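PDB 4OPC: digeranylgeranylglycerophospholipid reductase from Sulfolobus acidocaldarius, which catalyses the FAD-dependent hydrogenation of the geranylgeranyl chains of archaeal membrane lipid precursors, giving saturated phytanyl chains. Local coordinates for residues A[275-280]-A[439-444]; A[383-388]-A[419-424]; A[23-28]-A[311-316]; A[425-430]-A[435-440]. All blocks are in the same frame, centred on the assembly; numbering follows the deposited sequence.

In the fold
Contacts 1, 2 and 4 lie on the same side of the chain's centre, in and beside its C-terminal helices. Contacts 1 and 4 both use helix 434-452, and their centres are 7 Å apart. Contact 2 rests on helix 410-425, which packs against helix 434-452. Contact 3 stands apart, about 25 Å or more from the others between centres, and joins helices 16-25 and 302-322, both of which begin at FAD-binding residues. Contacts 1, 3 and 4 are buried, while contact 2 is only partly so. Chemistry follows place: contact 2 is a salt bridge, contact 1 a phenol-carboxylate bond, contact 3 aliphatic packing and contact 4 rings with a proline.

Contact 1: residues A[275-280]-A[439-444]; sequences PLYTMA and REVDNV
In Tyr277, CG lies beside the backbone N and anti to the carbonyl carbon (chi1 -78°), which places the phenol hydroxyl beside Val441 and Asp442. The first torsion of Asp442 is of the same kind and brings its carboxylate nearer to the phenol. Tyr277 OH donates a short hydrogen bond of 2.6 Å to Asp442 OD1. The hydroxyl meets this oxygen from above the carboxylate, 38° out of its plane. The ring and the carboxylate are turned 74° against each other.

Val441 packs at the edge of the same ring, near its plane. Its CG1 methyl does the touching, at 3.6 Å from Tyr277 OH and 3.8 Å from Tyr277 CE1. The phenol end therefore has an apolar neighbour as well as a carboxylate. Arg274 NE also hydrogen-bonds Tyr277 OH, which leaves the hydroxyl gripped by an acceptor and a donor. The arginine would probably polarise the hydroxyl and strengthen its bond to Asp442.

Tyr277 sits in the loop between strand 261-271 and the short strand 280-281, an outermost strand of the six-stranded sheet. Its ring reaches from this loop to helix 434-452. Tyr424 of helix 410-425 and Arg438 and Leu445 of helix 434-452 also pack on it.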
loop_
_atom_site.group_PDB
_atom_site.type_symbol
_atom_site.label_atom_id
_atom_site.label_comp_id
_atom_site.label_asym_id
_atom_site.label_seq_id
_atom_site.Cartn_x
_atom_site.Cartn_y
_atom_site.Cartn_z
ATOM N N PRO A 275 -8.507 4.248 0.676
ATOM C CA PRO A 275 -8.786 3.164 -0.278
ATOM C C PRO A 275 -9.879 3.528 -1.284
ATOM O O PRO A 275 -10.521 4.577 -1.179
ATOM C CB PRO A 275 -9.245 2.004 0.616
ATOM C CG PRO A 275 -9.653 2.634 1.913
ATOM C CD PRO A 275 -8.882 3.910 2.059
ATOM N N LEU A 276 -10.078 2.661 -2.277
ATOM C CA LEU A 276 -11.234 2.786 -3.158
ATOM C C LEU A 276 -12.477 2.985 -2.307
ATOM O O LEU A 276 -12.661 2.274 -1.321
ATOM C CB LEU A 276 -11.430 1.484 -3.933
ATOM C CG LEU A 276 -10.866 1.215 -5.323
ATOM C CD1 LEU A 276 -11.573 -0.018 -5.893
ATOM C CD2 LEU A 276 -10.988 2.396 -6.265
ATOM N N TYR A 277 -13.327 3.939 -2.680
ATOM C CA TYR A 277 -14.515 4.237 -1.884
ATOM C C TYR A 277 -15.364 2.999 -1.625
ATOM O O TYR A 277 -15.870 2.818 -0.515
ATOM C CB TYR A 277 -15.342 5.342 -2.526
ATOM C CG TYR A 277 -14.775 6.720 -2.298
ATOM C CD1 TYR A 277 -14.465 7.156 -1.017
ATOM C CD2 TYR A 277 -14.533 7.581 -3.359
ATOM C CE1 TYR A 277 -13.959 8.428 -0.799
ATOM C CE2 TYR A 277 -14.020 8.856 -3.144
ATOM C CZ TYR A 277 -13.732 9.256 -1.866
ATOM O OH TYR A 277 -13.223 10.521 -1.635
ATOM N N THR A 278 -15.513 2.153 -2.645
ATOM C CA THR A 278 -15.937 0.779 -2.408
ATOM C C THR A 278 -14.959 -0.190 -3.044
ATOM O O THR A 278 -14.528 -0.002 -4.191
ATOM C CB THR A 278 -17.377 0.473 -2.877
ATOM O OG1 THR A 278 -17.647 -0.912 -2.625
ATOM C CG2 THR A 278 -17.553 0.744 -4.368
ATOM N N MET A 279 -14.619 -1.231 -2.291
ATOM C CA MET A 279 -13.748 -2.301 -2.760
ATOM C C MET A 279 -14.580 -3.509 -3.166
ATOM O O MET A 279 -14.035 -4.571 -3.477
ATOM C CB MET A 279 -12.735 -2.674 -1.669
ATOM C CG MET A 279 -11.814 -1.495 -1.330
ATOM S SD MET A 279 -10.885 -1.725 0.208
ATOM C CE MET A 279 -9.529 -2.728 -0.358
ATOM N N ALA A 280 -15.903 -3.342 -3.200
ATOM C CA ALA A 280 -16.820 -4.425 -3.576
ATOM C C ALA A 280 -17.880 -3.929 -4.543
ATOM O O ALA A 280 -18.409 -2.826 -4.381
ATOM C CB ALA A 280 -17.497 -5.006 -2.335
ATOM N N ARG A 439 -19.702 11.823 -1.160
ATOM C CA ARG A 439 -19.726 13.265 -1.356
ATOM C C ARG A 439 -19.304 13.998 -0.080
ATOM O O ARG A 439 -18.615 15.012 -0.142
ATOM C CB ARG A 439 -21.095 13.730 -1.867
ATOM C CG ARG A 439 -21.401 13.230 -3.278
ATOM C CD ARG A 439 -22.682 13.825 -3.852
ATOM N NE ARG A 439 -23.886 13.269 -3.240
ATOM C CZ ARG A 439 -24.510 12.176 -3.672
ATOM N NH1 ARG A 439 -24.038 11.506 -4.714
ATOM N NH2 ARG A 439 -25.603 11.746 -3.055
ATOM N N GLU A 440 -19.690 13.466 1.075
ATOM C CA GLU A 440 -19.232 14.032 2.341
ATOM C C GLU A 440 -17.712 13.959 2.470
ATOM O O GLU A 440 -17.070 14.922 2.898
ATOM C CB GLU A 440 -19.860 13.308 3.531
ATOM C CG GLU A 440 -21.326 13.572 3.756
ATOM C CD GLU A 440 -21.805 12.956 5.056
ATOM O OE1 GLU A 440 -22.289 11.806 5.029
ATOM O OE2 GLU A 440 -21.677 13.619 6.106
ATOM N N VAL A 441 -17.137 12.819 2.106
ATOM C CA VAL A 441 -15.693 12.645 2.208
ATOM C C VAL A 441 -14.978 13.582 1.241
ATOM O O VAL A 441 -14.019 14.267 1.617
ATOM C CB VAL A 441 -15.272 11.184 1.928
ATOM C CG1 VAL A 441 -13.752 11.069 1.933
ATOM C CG2 VAL A 441 -15.888 10.252 2.965
ATOM N N ASP A 442 -15.463 13.626 0.003
ATOM C CA ASP A 442 -14.909 14.522 -1.009
ATOM C C ASP A 442 -14.940 15.968 -0.536
ATOM O O ASP A 442 -13.976 16.707 -0.734
ATOM C CB ASP A 442 -15.655 14.384 -2.340
ATOM C CG ASP A 442 -15.290 13.107 -3.089
ATOM O OD1 ASP A 442 -14.191 12.563 -2.852
ATOM O OD2 ASP A 442 -16.094 12.665 -3.935
ATOM N N ASN A 443 -16.040 16.373 0.095
ATOM C CA ASN A 443 -16.131 17.738 0.610
ATOM C C ASN A 443 -15.086 18.039 1.686
ATOM O O ASN A 443 -14.480 19.114 1.688
ATOM C CB ASN A 443 -17.545 18.059 1.109
ATOM C CG ASN A 443 -18.550 18.165 -0.019
ATOM O OD1 ASN A 443 -18.178 18.292 -1.186
ATOM N ND2 ASN A 443 -19.835 18.120 0.325
ATOM N N VAL A 444 -14.865 17.092 2.591
ATOM C CA VAL A 444 -13.845 17.261 3.619
ATOM C C VAL A 444 -12.477 17.459 2.971
ATOM O O VAL A 444 -11.710 18.342 3.355
ATOM C CB VAL A 444 -13.803 16.052 4.582
ATOM C CG1 VAL A 444 -12.565 16.104 5.472
ATOM C CG2 VAL A 444 -15.072 15.989 5.413
#

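Contact 2: residues A[383-388]-A[419-424]; sequences KGDLHL and KIKELY
The backbone of 383-388 passes one side of helix 410-425, and Gly384 and Lys421 come closest, 8.0 Å between their CA atoms. Lys421 does the reaching. Its CG stands anti to the backbone N, and the chain then bends at chi2 (114°), off a staggered position, and again at its last torsion. These bends bring the ammonium to Asp385. The two side chains cross at about a right angle. Lys421 NZ donates to Asp385 OD1 at 3.0 Å, a salt bridge made on the syn side of the carboxylate, 22° out of its plane. Asp385 OD2 is farther from NZ, at 3.9 Å.

The segment links helix 374-383 to helix 388-397. Gly384 is the first residue to leave the helical conformation, with a positive phi of 75°, and His387 is the N-cap of the next helix. Lys421 CE lies 3.3 Å from Lys383 O, a carbonyl at the end of the first helix. This helix end would probably favour the positive charge.

A methionine in place of Lys421 would probably leave Asp385 without its counter-charge and the turn less firmly tied to helix 410-425. Ser347 of helix 332-357 touches the Lys421 side chain and bonds Gly384 O through its OG. The Lys383 side chain comes to within about 8 Å of the phospholipid bound in this crystal.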
loop_
_atom_site.group_PDB
_atom_site.type_symbol
_atom_site.label_atom_id
_atom_site.label_comp_id
_atom_site.label_asym_id
_atom_site.label_seq_id
_atom_site.Cartn_x
_atom_site.Cartn_y
_atom_site.Cartn_z
ATOM N N LYS A 383 -2.333 4.320 14.198
ATOM C CA LYS A 383 -3.753 4.428 14.507
ATOM C C LYS A 383 -4.448 5.518 13.696
ATOM O O LYS A 383 -5.674 5.551 13.613
ATOM C CB LYS A 383 -3.961 4.648 16.006
ATOM C CG LYS A 383 -3.296 3.592 16.867
ATOM C CD LYS A 383 -3.786 3.656 18.302
ATOM C CE LYS A 383 -3.048 2.655 19.170
ATOM N NZ LYS A 383 -3.542 2.674 20.574
ATOM N N GLY A 384 -3.659 6.392 13.083
ATOM C CA GLY A 384 -4.196 7.509 12.325
ATOM C C GLY A 384 -4.729 8.611 13.212
ATOM O O GLY A 384 -5.533 9.435 12.784
ATOM N N ASP A 385 -4.274 8.634 14.457
ATOM C CA ASP A 385 -4.758 9.618 15.411
ATOM C C ASP A 385 -3.716 10.674 15.714
ATOM O O ASP A 385 -2.548 10.376 15.953
ATOM C CB ASP A 385 -5.194 8.942 16.709
ATOM C CG ASP A 385 -6.421 8.084 16.528
ATOM O OD1 ASP A 385 -7.200 8.357 15.591
ATOM O OD2 ASP A 385 -6.609 7.141 17.324
ATOM N N LEU A 386 -4.152 11.921 15.681
ATOM C CA LEU A 386 -3.334 13.026 16.128
ATOM C C LEU A 386 -4.202 13.764 17.125
ATOM O O LEU A 386 -5.064 14.549 16.740
ATOM C CB LEU A 386 -2.956 13.928 14.955
ATOM C CG LEU A 386 -2.211 15.214 15.307
ATOM C CD1 LEU A 386 -0.955 14.895 16.095
ATOM C CD2 LEU A 386 -1.871 15.989 14.043
ATOM N N HIS A 387 -4.005 13.473 18.406
ATOM C CA HIS A 387 -4.923 13.949 19.427
ATOM C C HIS A 387 -4.828 15.461 19.544
ATOM O O HIS A 387 -3.733 16.020 19.475
ATOM C CB HIS A 387 -4.666 13.251 20.765
ATOM C CG HIS A 387 -4.824 11.762 20.702
ATOM N ND1 HIS A 387 -6.055 11.148 20.616
ATOM C CD2 HIS A 387 -3.906 10.768 20.681
ATOM C CE1 HIS A 387 -5.889 9.839 20.562
ATOM N NE2 HIS A 387 -4.595 9.582 20.597
ATOM N N LEU A 388 -5.983 16.108 19.688
ATOM C CA LEU A 388 -6.067 17.566 19.764
ATOM C C LEU A 388 -5.129 18.103 20.838
ATOM O O LEU A 388 -4.533 19.168 20.681
ATOM C CB LEU A 388 -7.506 18.008 20.032
ATOM C CG LEU A 388 -8.547 17.634 18.971
ATOM C CD1 LEU A 388 -9.930 18.125 19.369
ATOM C CD2 LEU A 388 -8.155 18.189 17.607
ATOM N N LYS A 419 -12.179 14.323 11.836
ATOM C CA LYS A 419 -13.421 14.398 11.077
ATOM C C LYS A 419 -13.525 13.299 10.018
ATOM O O LYS A 419 -14.556 12.634 9.896
ATOM C CB LYS A 419 -13.567 15.766 10.409
ATOM C CG LYS A 419 -14.820 15.880 9.563
ATOM C CD LYS A 419 -15.242 17.319 9.349
ATOM C CE LYS A 419 -16.625 17.380 8.705
ATOM N NZ LYS A 419 -17.089 18.777 8.492
ATOM N N ILE A 420 -12.469 13.113 9.239
ATOM C CA ILE A 420 -12.511 12.077 8.221
ATOM C C ILE A 420 -12.522 10.684 8.866
ATOM O O ILE A 420 -13.218 9.791 8.387
ATOM C CB ILE A 420 -11.409 12.266 7.150
ATOM C CG1 ILE A 420 -11.798 11.570 5.844
ATOM C CG2 ILE A 420 -10.057 11.793 7.657
ATOM C CD1 ILE A 420 -10.833 11.843 4.702
ATOM N N LYS A 421 -11.813 10.513 9.979
ATOM C CA LYS A 421 -11.791 9.213 10.645
ATOM C C LYS A 421 -13.200 8.836 11.087
ATOM O O LYS A 421 -13.637 7.697 10.891
ATOM C CB LYS A 421 -10.843 9.205 11.842
ATOM C CG LYS A 421 -10.577 7.809 12.400
ATOM C CD LYS A 421 -9.129 7.397 12.206
ATOM C CE LYS A 421 -8.817 6.103 12.932
ATOM N NZ LYS A 421 -8.962 6.245 14.403
ATOM N N GLU A 422 -13.913 9.810 11.646
ATOM C CA GLU A 422 -15.297 9.620 12.071
ATOM C C GLU A 422 -16.225 9.265 10.905
ATOM O O GLU A 422 -17.108 8.424 11.057
ATOM C CB GLU A 422 -15.808 10.853 12.817
ATOM C CG GLU A 422 -15.141 11.059 14.164
ATOM C CD GLU A 422 -15.579 12.341 14.848
ATOM O OE1 GLU A 422 -16.333 13.122 14.228
ATOM O OE2 GLU A 422 -15.166 12.567 16.006
ATOM N N LEU A 423 -16.037 9.908 9.756
ATOM C CA LEU A 423 -16.815 9.559 8.576
ATOM C C LEU A 423 -16.575 8.102 8.206
ATOM O O LEU A 423 -17.510 7.387 7.846
ATOM C CB LEU A 423 -16.464 10.449 7.380
ATOM C CG LEU A 423 -17.230 11.764 7.252
ATOM C CD1 LEU A 423 -16.662 12.585 6.115
ATOM C CD2 LEU A 423 -18.707 11.485 7.020
ATOM N N TYR A 424 -15.319 7.668 8.276
ATOM C CA TYR A 424 -14.998 6.280 7.957
ATOM C C TYR A 424 -15.495 5.288 9.000
ATOM O O TYR A 424 -15.878 4.171 8.646
ATOM C CB TYR A 424 -13.501 6.108 7.662
ATOM C CG TYR A 424 -13.186 6.471 6.241
ATOM C CD1 TYR A 424 -13.235 7.797 5.813
ATOM C CD2 TYR A 424 -12.893 5.486 5.305
ATOM C CE1 TYR A 424 -12.967 8.131 4.510
ATOM C CE2 TYR A 424 -12.621 5.810 3.990
ATOM C CZ TYR A 424 -12.658 7.137 3.596
ATOM O OH TYR A 424 -12.396 7.460 2.286
#

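Contact 3: residues A[23-28]-A[311-316]; sequences YQLSRR and CAAKAI
Next to Leu25, which packs on Ala313, the carbonyl oxygen of Tyr23 is gripped twice by Ser26. Ser26 OG donates to Tyr23 O at 2.7 Å, and Ser26 N donates to the same oxygen at 3.2 Å. Arg113 NE in turn bonds Ser26 OG.

Across the contact the packing is aliphatic. The CA atoms of Leu25 and Ala313 are only 5.5 Å apart, an approach that the small alanine permits. Ala313 CB meets Gln24 CB at 3.5 Å and Leu25 CG at 3.8 Å. Leu25 CG is anti to its carbonyl carbon (chi1 -76°), which brings the isobutyl end against the helix. There Leu25 CD2 touches Ile316 CG2 at 4.0 Å. The Gln24 amide leads away and bonds Leu60 O through NE2.

Helix 16-25 follows strand 9-12 in the Rossmann-type nucleotide fold, and Phe16 and Ala17 at its start bind FAD. Helix 302-322 also starts at the FAD, with Lys302. The contact packs the first helix of this FAD-binding fold against helix 302-322.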
loop_
_atom_site.group_PDB
_atom_site.type_symbol
_atom_site.label_atom_id
_atom_site.label_comp_id
_atom_site.label_asym_id
_atom_site.label_seq_id
_atom_site.Cartn_x
_atom_site.Cartn_y
_atom_site.Cartn_z
ATOM N N TYR A 23 -4.313 -17.801 -0.270
ATOM C CA TYR A 23 -3.945 -18.563 0.909
ATOM C C TYR A 23 -5.103 -18.618 1.909
ATOM O O TYR A 23 -5.446 -19.684 2.424
ATOM C CB TYR A 23 -2.692 -17.977 1.560
ATOM C CG TYR A 23 -2.158 -18.829 2.675
ATOM C CD1 TYR A 23 -1.352 -19.933 2.407
ATOM C CD2 TYR A 23 -2.470 -18.552 3.993
ATOM C CE1 TYR A 23 -0.866 -20.728 3.429
ATOM C CE2 TYR A 23 -1.985 -19.341 5.026
ATOM C CZ TYR A 23 -1.185 -20.424 4.734
ATOM O OH TYR A 23 -0.695 -21.212 5.751
ATOM N N GLN A 24 -5.728 -17.473 2.149
ATOM C CA GLN A 24 -6.818 -17.386 3.114
ATOM C C GLN A 24 -8.084 -18.132 2.677
ATOM O O GLN A 24 -8.892 -18.510 3.519
ATOM C CB GLN A 24 -7.136 -15.910 3.433
ATOM C CG GLN A 24 -5.970 -15.128 4.024
ATOM C CD GLN A 24 -5.740 -15.386 5.495
ATOM O OE1 GLN A 24 -6.230 -16.366 6.060
ATOM N NE2 GLN A 24 -4.980 -14.504 6.131
ATOM N N LEU A 25 -8.262 -18.323 1.371
ATOM C CA LEU A 25 -9.426 -19.058 0.858
ATOM C C LEU A 25 -9.186 -20.555 0.729
ATOM O O LEU A 25 -10.119 -21.313 0.465
ATOM C CB LEU A 25 -9.866 -18.507 -0.495
ATOM C CG LEU A 25 -10.620 -17.179 -0.453
ATOM C CD1 LEU A 25 -10.662 -16.574 -1.849
ATOM C CD2 LEU A 25 -12.012 -17.372 0.109
ATOM N N SER A 26 -7.944 -20.983 0.932
ATOM C CA SER A 26 -7.570 -22.368 0.665
ATOM C C SER A 26 -8.024 -23.335 1.769
ATOM O O SER A 26 -8.420 -22.918 2.857
ATOM C CB SER A 26 -6.058 -22.471 0.428
ATOM O OG SER A 26 -5.328 -22.278 1.627
ATOM N N ARG A 27 -7.958 -24.632 1.473
ATOM C CA ARG A 27 -8.416 -25.690 2.376
ATOM C C ARG A 27 -9.889 -25.590 2.762
ATOM O O ARG A 27 -10.287 -26.062 3.820
ATOM C CB ARG A 27 -7.554 -25.765 3.640
ATOM C CG ARG A 27 -6.235 -26.452 3.436
ATOM C CD ARG A 27 -5.663 -27.016 4.722
ATOM N NE ARG A 27 -4.422 -27.721 4.425
ATOM C CZ ARG A 27 -3.476 -28.013 5.304
ATOM N NH1 ARG A 27 -3.622 -27.697 6.584
ATOM N NH2 ARG A 27 -2.382 -28.652 4.907
ATOM N N ARG A 28 -10.702 -25.009 1.887
ATOM C CA ARG A 28 -12.119 -24.852 2.192
ATOM C C ARG A 28 -13.075 -25.545 1.224
ATOM O O ARG A 28 -14.290 -25.465 1.389
ATOM C CB ARG A 28 -12.464 -23.375 2.337
ATOM C CG ARG A 28 -11.917 -22.810 3.635
ATOM C CD ARG A 28 -12.084 -21.318 3.725
ATOM N NE ARG A 28 -11.558 -20.823 4.993
ATOM C CZ ARG A 28 -12.247 -20.795 6.130
ATOM N NH1 ARG A 28 -13.503 -21.223 6.166
ATOM N NH2 ARG A 28 -11.679 -20.331 7.232
ATOM N N CYS A 311 -9.567 -9.723 4.307
ATOM C CA CYS A 311 -10.946 -9.237 4.304
ATOM C C CYS A 311 -11.705 -9.757 3.094
ATOM O O CYS A 311 -12.896 -10.050 3.185
ATOM C CB CYS A 311 -10.982 -7.708 4.316
ATOM S SG CYS A 311 -10.495 -6.971 5.914
ATOM N N ALA A 312 -11.022 -9.876 1.959
ATOM C CA ALA A 312 -11.668 -10.425 0.777
ATOM C C ALA A 312 -12.094 -11.864 0.998
ATOM O O ALA A 312 -13.211 -12.251 0.646
ATOM C CB ALA A 312 -10.750 -10.327 -0.427
ATOM N N ALA A 313 -11.204 -12.660 1.577
ATOM C CA ALA A 313 -11.524 -14.056 1.842
ATOM C C ALA A 313 -12.734 -14.158 2.771
ATOM O O ALA A 313 -13.641 -14.976 2.548
ATOM C CB ALA A 313 -10.333 -14.763 2.437
ATOM N N LYS A 314 -12.760 -13.325 3.807
ATOM C CA LYS A 314 -13.880 -13.342 4.750
ATOM C C LYS A 314 -15.208 -13.011 4.067
ATOM O O LYS A 314 -16.225 -13.677 4.301
ATOM C CB LYS A 314 -13.635 -12.346 5.881
ATOM C CG LYS A 314 -12.860 -12.904 7.055
ATOM C CD LYS A 314 -12.762 -11.869 8.168
ATOM C CE LYS A 314 -14.131 -11.303 8.521
ATOM N NZ LYS A 314 -14.086 -10.448 9.742
ATOM N N ALA A 315 -15.198 -11.985 3.226
ATOM C CA ALA A 315 -16.399 -11.539 2.538
ATOM C C ALA A 315 -16.891 -12.600 1.558
ATOM O O ALA A 315 -18.097 -12.832 1.420
ATOM C CB ALA A 315 -16.128 -10.222 1.815
ATOM N N ILE A 316 -15.952 -13.245 0.878
ATOM C CA ILE A 316 -16.293 -14.266 -0.100
ATOM C C ILE A 316 -16.903 -15.487 0.574
ATOM O O ILE A 316 -17.915 -16.018 0.106
ATOM C CB ILE A 316 -15.064 -14.627 -0.941
ATOM C CG1 ILE A 316 -14.774 -13.475 -1.897
ATOM C CG2 ILE A 316 -15.281 -15.922 -1.721
ATOM C CD1 ILE A 316 -13.410 -13.543 -2.538
#

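Contact 4: residues A[425-430]-A[435-440]; sequences LNYPRS and GSWRRE
Trp437 meets Pro428 and Tyr427 along its whole length. Its CB touches Pro428 CG at 3.5 Å. With CG anti to the backbone N (chi1 174°), the indole then reaches under the proline. Pro428 CD sits 3.4 Å from the centroid of the five-membered ring and 11° off its normal, a CH-pi contact. NE1 bonds Leu423 O in helix 410-425. Farther out, CZ2, CH2 and CZ3 meet the Tyr427 ring, with Trp437 CH2 3.6 Å from Tyr427 CE1. This is a T-shaped pair: the edge of Tyr427 points at the indole face, centroids 4.7 Å apart and planes at 65°. Both partners cover the same indole face.

Replacing the indole with an alanine would probably open a gap beside Pro428 and Tyr427 and leave Leu423 O without its indole donor.

The loop after helix 410-425 thus packs against the start of the next helix, 434-452. No hydrogen bond crosses between the two segments, so their hold rests on dispersion and on C-H groups facing the indole pi cloud.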
loop_
_atom_site.group_PDB
_atom_site.type_symbol
_atom_site.label_atom_id
_atom_site.label_comp_id
_atom_site.label_asym_id
_atom_site.label_seq_id
_atom_site.Cartn_x
_atom_site.Cartn_y
_atom_site.Cartn_z
ATOM N N LEU A 425 -15.510 5.688 10.268
ATOM C CA LEU A 425 -16.099 4.851 11.314
ATOM C C LEU A 425 -17.613 4.722 11.127
ATOM O O LEU A 425 -18.246 3.813 11.670
ATOM C CB LEU A 425 -15.753 5.384 12.707
ATOM C CG LEU A 425 -14.250 5.377 13.014
ATOM C CD1 LEU A 425 -13.964 5.863 14.426
ATOM C CD2 LEU A 425 -13.653 3.994 12.787
ATOM N N ASN A 426 -18.185 5.622 10.334
ATOM C CA ASN A 426 -19.591 5.535 9.948
ATOM C C ASN A 426 -19.744 5.174 8.472
ATOM O O ASN A 426 -20.630 5.682 7.782
ATOM C CB ASN A 426 -20.314 6.846 10.254
ATOM C CG ASN A 426 -20.416 7.117 11.740
ATOM O OD1 ASN A 426 -21.168 6.452 12.453
ATOM N ND2 ASN A 426 -19.659 8.098 12.218
ATOM N N TYR A 427 -18.869 4.295 7.993
ATOM C CA TYR A 427 -18.933 3.817 6.624
ATOM C C TYR A 427 -20.337 3.272 6.325
ATOM O O TYR A 427 -20.932 2.607 7.169
ATOM C CB TYR A 427 -17.868 2.733 6.399
ATOM C CG TYR A 427 -17.760 2.351 4.944
ATOM C CD1 TYR A 427 -16.909 3.044 4.084
ATOM C CD2 TYR A 427 -18.549 1.334 4.416
ATOM C CE1 TYR A 427 -16.839 2.722 2.737
ATOM C CE2 TYR A 427 -18.490 1.010 3.079
ATOM C CZ TYR A 427 -17.633 1.697 2.245
ATOM O OH TYR A 427 -17.581 1.362 0.916
ATOM N N PRO A 428 -20.867 3.558 5.118
ATOM C CA PRO A 428 -22.225 3.148 4.733
ATOM C C PRO A 428 -22.454 1.659 4.939
ATOM O O PRO A 428 -21.610 0.859 4.550
ATOM C CB PRO A 428 -22.276 3.439 3.233
ATOM C CG PRO A 428 -21.222 4.419 2.973
ATOM C CD PRO A 428 -20.192 4.326 4.060
ATOM N N ARG A 429 -23.583 1.291 5.530
ATOM C CA ARG A 429 -23.856 -0.114 5.809
ATOM C C ARG A 429 -24.379 -0.858 4.586
ATOM O O ARG A 429 -24.461 -2.080 4.591
ATOM C CB ARG A 429 -24.836 -0.249 6.975
ATOM C CG ARG A 429 -24.361 0.403 8.264
ATOM C CD ARG A 429 -22.969 -0.077 8.648
ATOM N NE ARG A 429 -22.900 -1.531 8.748
ATOM C CZ ARG A 429 -21.933 -2.196 9.373
ATOM N NH1 ARG A 429 -20.946 -1.535 9.967
ATOM N NH2 ARG A 429 -21.958 -3.523 9.413
ATOM N N SER A 430 -24.734 -0.115 3.545
ATOM C CA SER A 430 -25.214 -0.715 2.309
ATOM C C SER A 430 -24.814 0.170 1.130
ATOM O O SER A 430 -24.494 1.337 1.316
ATOM C CB SER A 430 -26.730 -0.890 2.358
ATOM O OG SER A 430 -27.376 0.313 2.001
ATOM N N GLY A 435 -23.086 6.883 -2.260
ATOM C CA GLY A 435 -22.971 8.160 -2.940
ATOM C C GLY A 435 -22.963 9.359 -2.010
ATOM O O GLY A 435 -22.086 10.226 -2.094
ATOM N N SER A 436 -23.942 9.421 -1.117
ATOM C CA SER A 436 -24.024 10.558 -0.205
ATOM C C SER A 436 -22.822 10.597 0.737
ATOM O O SER A 436 -22.303 11.667 1.043
ATOM C CB SER A 436 -25.345 10.557 0.573
ATOM O OG SER A 436 -25.500 9.368 1.326
ATOM N N TRP A 437 -22.368 9.428 1.175
ATOM C CA TRP A 437 -21.199 9.343 2.042
ATOM C C TRP A 437 -19.936 9.788 1.304
ATOM O O TRP A 437 -19.148 10.586 1.832
ATOM C CB TRP A 437 -21.057 7.918 2.574
ATOM C CG TRP A 437 -19.804 7.669 3.357
ATOM C CD1 TRP A 437 -19.611 7.891 4.694
ATOM C CD2 TRP A 437 -18.576 7.143 2.854
ATOM N NE1 TRP A 437 -18.334 7.522 5.049
ATOM C CE2 TRP A 437 -17.677 7.065 3.938
ATOM C CE3 TRP A 437 -18.155 6.708 1.596
ATOM C CZ2 TRP A 437 -16.373 6.588 3.798
ATOM C CZ3 TRP A 437 -16.863 6.237 1.457
ATOM C CH2 TRP A 437 -15.987 6.182 2.550
ATOM N N ARG A 438 -19.753 9.286 0.082
ATOM C CA ARG A 438 -18.615 9.672 -0.745
ATOM C C ARG A 438 -18.552 11.191 -0.942
ATOM O O ARG A 438 -17.467 11.781 -0.892
ATOM C CB ARG A 438 -18.680 8.950 -2.097
ATOM C CG ARG A 438 -17.558 9.297 -3.071
ATOM C CD ARG A 438 -17.698 8.489 -4.365
ATOM N NE ARG A 438 -18.974 8.765 -5.018
ATOM C CZ ARG A 438 -19.811 7.841 -5.483
ATOM N NH1 ARG A 438 -19.521 6.547 -5.397
ATOM N NH2 ARG A 438 -20.949 8.216 -6.051
ATOM N N ARG A 439 -19.702 11.823 -1.160
ATOM C CA ARG A 439 -19.726 13.265 -1.356
ATOM C C ARG A 439 -19.304 13.998 -0.080
ATOM O O ARG A 439 -18.615 15.012 -0.142
ATOM C CB ARG A 439 -21.095 13.730 -1.867
ATOM C CG ARG A 439 -21.401 13.230 -3.278
ATOM C CD ARG A 439 -22.682 13.825 -3.852
ATOM N NE ARG A 439 -23.886 13.269 -3.240
ATOM C CZ ARG A 439 -24.510 12.176 -3.672
ATOM N NH1 ARG A 439 -24.038 11.506 -4.714
ATOM N NH2 ARG A 439 -25.603 11.746 -3.055
ATOM N N GLU A 440 -19.690 13.466 1.075
ATOM C CA GLU A 440 -19.232 14.032 2.341
ATOM C C GLU A 440 -17.712 13.959 2.470
ATOM O O GLU A 440 -17.070 14.922 2.898
ATOM C CB GLU A 440 -19.860 13.308 3.531
ATOM C CG GLU A 440 -21.326 13.572 3.756
ATOM C CD GLU A 440 -21.805 12.956 5.056
ATOM O OE1 GLU A 440 -22.289 11.806 5.029
ATOM O OE2 GLU A 440 -21.677 13.619 6.106
#